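Local coordinates for E2A dna-binding protein (Human adenovirus 5, PDB 2WB0) that binds single-stranded DNA and, by forming multimers, unwinds the template without ATP during strand-displacement replication of the viral genome, at residues K197-F202 with I298-L303. Residues are numbered along the deposited sequence; the frame is centred on the assembly and turned at random.
Sequences KQIKAF and ISAPDL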
ATOM      1  N   LYS A 197      -5.557  12.184   7.657  1.00 14.49           N
ATOM      2  CA  LYS A 197      -6.923  12.624   8.000  1.00 14.04           C
ATOM      3  C   LYS A 197      -7.884  12.242   6.889  1.00 14.09           C
ATOM      4  O   LYS A 197      -9.062  11.927   7.146  1.00 15.03           O
ATOM      5  CB  LYS A 197      -6.959  14.151   8.204  1.00 14.87           C
ATOM      6  CG  LYS A 197      -6.445  14.538   9.628  1.00 13.97           C
ATOM      7  CD  LYS A 197      -6.492  16.082   9.825  1.00 20.72           C
ATOM      8  CE  LYS A 197      -6.419  16.484  11.304  1.00 24.34           C
ATOM      9  NZ  LYS A 197      -5.908  17.884  11.429  1.00 23.61           N
ATOM     10  N   GLN A 198      -7.389  12.340   5.650  1.00 13.09           N
ATOM     11  CA  GLN A 198      -8.180  12.035   4.449  1.00 13.26           C
ATOM     12  C   GLN A 198      -8.595  10.574   4.465  1.00 12.74           C
ATOM     13  O   GLN A 198      -9.764  10.288   4.226  1.00 12.78           O
ATOM     14  CB  GLN A 198      -7.378  12.346   3.160  1.00 12.45           C
ATOM     15  CG  GLN A 198      -8.212  12.286   1.809  1.00 13.54           C
ATOM     16  CD  GLN A 198      -8.602  10.898   1.367  1.00 16.64           C
ATOM     17  OE1 GLN A 198      -9.628  10.719   0.647  1.00 19.96           O
ATOM     18  NE2 GLN A 198      -7.746   9.892   1.695  1.00 12.16           N
ATOM     19  N   ILE A 199      -7.669   9.650   4.763  1.00 12.42           N
ATOM     20  CA  ILE A 199      -8.061   8.229   4.679  1.00 14.14           C
ATOM     21  C   ILE A 199      -9.043   7.884   5.814  1.00 14.28           C
ATOM     22  O   ILE A 199     -10.029   7.154   5.601  1.00 15.48           O
ATOM     23  CB  ILE A 199      -6.822   7.248   4.618  1.00 13.38           C
ATOM     24  CG1 ILE A 199      -7.331   5.828   4.280  1.00 12.85           C
ATOM     25  CG2 ILE A 199      -6.019   7.245   5.918  1.00 15.70           C
ATOM     26  CD1 ILE A 199      -8.057   5.767   2.873  1.00 14.20           C
ATOM     27  N   LYS A 200      -8.776   8.425   6.991  1.00 16.64           N
ATOM     28  CA  LYS A 200      -9.653   8.219   8.131  1.00 17.73           C
ATOM     29  C   LYS A 200     -11.068   8.760   7.841  1.00 17.75           C
ATOM     30  O   LYS A 200     -12.051   8.044   8.022  1.00 19.15           O
ATOM     31  CB  LYS A 200      -9.046   8.790   9.375  1.00 17.96           C
ATOM     32  CG  LYS A 200     -10.005   8.742  10.582  1.00 24.07           C
ATOM     33  CD  LYS A 200      -9.220   9.194  11.846  1.00 28.49           C
ATOM     34  CE  LYS A 200     -10.193   9.739  12.897  1.00 35.39           C
ATOM     35  NZ  LYS A 200      -9.484  10.535  13.993  1.00 39.39           N
ATOM     36  N   ALA A 201     -11.174   9.924   7.221  1.00 18.10           N
ATOM     37  CA  ALA A 201     -12.494  10.438   6.825  1.00 17.00           C
ATOM     38  C   ALA A 201     -13.178   9.634   5.714  1.00 17.18           C
ATOM     39  O   ALA A 201     -14.422   9.543   5.622  1.00 15.43           O
ATOM     40  CB  ALA A 201     -12.388  11.984   6.381  1.00 15.97           C
ATOM     41  N   PHE A 202     -12.380   9.139   4.781  1.00 15.39           N
ATOM     42  CA  PHE A 202     -12.904   8.361   3.685  1.00 15.72           C
ATOM     43  C   PHE A 202     -13.530   7.087   4.271  1.00 16.29           C
ATOM     44  O   PHE A 202     -14.633   6.668   3.885  1.00 16.16           O
ATOM     45  CB  PHE A 202     -11.704   8.037   2.745  1.00 14.74           C
ATOM     46  CG  PHE A 202     -12.079   7.393   1.462  1.00 16.02           C
ATOM     47  CD1 PHE A 202     -12.560   8.163   0.391  1.00 19.66           C
ATOM     48  CD2 PHE A 202     -11.900   6.034   1.273  1.00 18.64           C
ATOM     49  CE1 PHE A 202     -12.919   7.610  -0.749  1.00 18.69           C
ATOM     50  CE2 PHE A 202     -12.257   5.440   0.071  1.00 20.59           C
ATOM     51  CZ  PHE A 202     -12.750   6.224  -0.950  1.00 18.71           C
ATOM     52  N   ILE A 298      -0.354   2.863  -5.908  1.00 13.04           N
ATOM     53  CA  ILE A 298      -1.784   2.864  -5.559  1.00 11.66           C
ATOM     54  C   ILE A 298      -2.019   3.743  -4.362  1.00 11.42           C
ATOM     55  O   ILE A 298      -1.266   3.662  -3.379  1.00 11.40           O
ATOM     56  CB  ILE A 298      -2.342   1.439  -5.333  1.00 10.68           C
ATOM     57  CG1 ILE A 298      -3.855   1.487  -5.007  1.00  9.83           C
ATOM     58  CG2 ILE A 298      -1.462   0.660  -4.236  1.00  8.58           C
ATOM     59  CD1 ILE A 298      -4.550   0.098  -5.405  1.00 12.56           C
ATOM     60  N   SER A 299      -3.080   4.555  -4.403  1.00 11.71           N
ATOM     61  CA  SER A 299      -3.333   5.528  -3.352  1.00 11.66           C
ATOM     62  C   SER A 299      -4.184   4.789  -2.345  1.00 11.26           C
ATOM     63  O   SER A 299      -4.860   3.794  -2.694  1.00 12.66           O
ATOM     64  CB  SER A 299      -4.074   6.807  -3.868  1.00 11.47           C
ATOM     65  OG  SER A 299      -5.379   6.416  -4.417  1.00 11.14           O
ATOM     66  N   ALA A 300      -4.145   5.220  -1.088  1.00 12.21           N
ATOM     67  CA  ALA A 300      -4.928   4.518  -0.048  1.00 12.48           C
ATOM     68  C   ALA A 300      -6.460   4.395  -0.291  1.00 11.79           C
ATOM     69  O   ALA A 300      -7.038   3.350  -0.055  1.00 13.07           O
ATOM     70  CB  ALA A 300      -4.634   5.126   1.381  1.00 10.40           C
ATOM     71  N   PRO A 301      -7.105   5.436  -0.747  1.00 13.84           N
ATOM     72  CA  PRO A 301      -8.533   5.197  -1.057  1.00 13.99           C
ATOM     73  C   PRO A 301      -8.783   4.228  -2.176  1.00 13.54           C
ATOM     74  O   PRO A 301      -9.778   3.486  -2.071  1.00 13.35           O
ATOM     75  CB  PRO A 301      -9.071   6.569  -1.453  1.00 13.91           C
ATOM     76  CG  PRO A 301      -7.971   7.582  -0.912  1.00 16.11           C
ATOM     77  CD  PRO A 301      -6.688   6.824  -1.054  1.00 12.67           C
ATOM     78  N   ASP A 302      -7.934   4.211  -3.229  1.00 11.99           N
ATOM     79  CA  ASP A 302      -8.116   3.265  -4.343  1.00 12.09           C
ATOM     80  C   ASP A 302      -7.802   1.895  -3.834  1.00 11.58           C
ATOM     81  O   ASP A 302      -8.433   0.948  -4.286  1.00 11.80           O
ATOM     82  CB  ASP A 302      -7.212   3.636  -5.557  1.00 10.16           C
ATOM     83  CG  ASP A 302      -7.672   4.901  -6.207  1.00 16.35           C
ATOM     84  OD1 ASP A 302      -8.829   5.288  -5.886  1.00 14.66           O
ATOM     85  OD2 ASP A 302      -6.894   5.526  -6.952  1.00 13.71           O
ATOM     86  N   LEU A 303      -6.867   1.769  -2.888  1.00 10.99           N
ATOM     87  CA  LEU A 303      -6.566   0.421  -2.324  1.00 12.66           C
ATOM     88  C   LEU A 303      -7.776  -0.168  -1.552  1.00 12.65           C
ATOM     89  O   LEU A 303      -8.120  -1.363  -1.677  1.00 12.75           O
ATOM     90  CB  LEU A 303      -5.350   0.484  -1.388  1.00 11.83           C
ATOM     91  CG  LEU A 303      -4.410  -0.722  -1.209  1.00 17.45           C
ATOM     92  CD1 LEU A 303      -3.535  -0.625   0.059  1.00 13.62           C
ATOM     93  CD2 LEU A 303      -4.757  -2.153  -1.702  1.00 12.28           C
TER
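Pro301 packs its ring against Gln198, Ile199 and Phe202, a worked example of how a proline in the first turn of one helix can serve as a packing surface for another. Its CB lies over one face of the Phe202 ring, 3.8 Å from the ring centroid and 14° off the normal, a CH-pi contact displaced slightly toward the rim, where CE2 comes within 3.7 Å of that same CB. The proline CG meets the amide of Gln198 instead, with NE2 at 3.5 Å. Ile199 brings its CD1 up against both of the first two residues of helix 300-315, 3.8 Å from CB of Ala300 and 4.2 Å from CG of Pro301; CG1 anti to the backbone N (chi1 -170°) points this branch toward them.

The contact thus joins helix 189-206 of the first zinc-binding domain to helix 300-315 of the second, in a buried region away from both zinc ions. Strand 297-299, at the edge of a three-stranded antiparallel sheet beside strand 271-276, runs straight into helix 300-315 through its N-cap, Ser299, whose O accepts Leu303 N. Gln198 bends at chi2 (-72°), and its OE1 hydrogen-bonds to Ser266, which probably restricts the amide's rotation beside the proline. Leu217 of strand 216-220 touches both Ile199 and Ala300. Ser299 OG bonds to Thr60 O, while Asp302 OD2 accepts from Thr60 N.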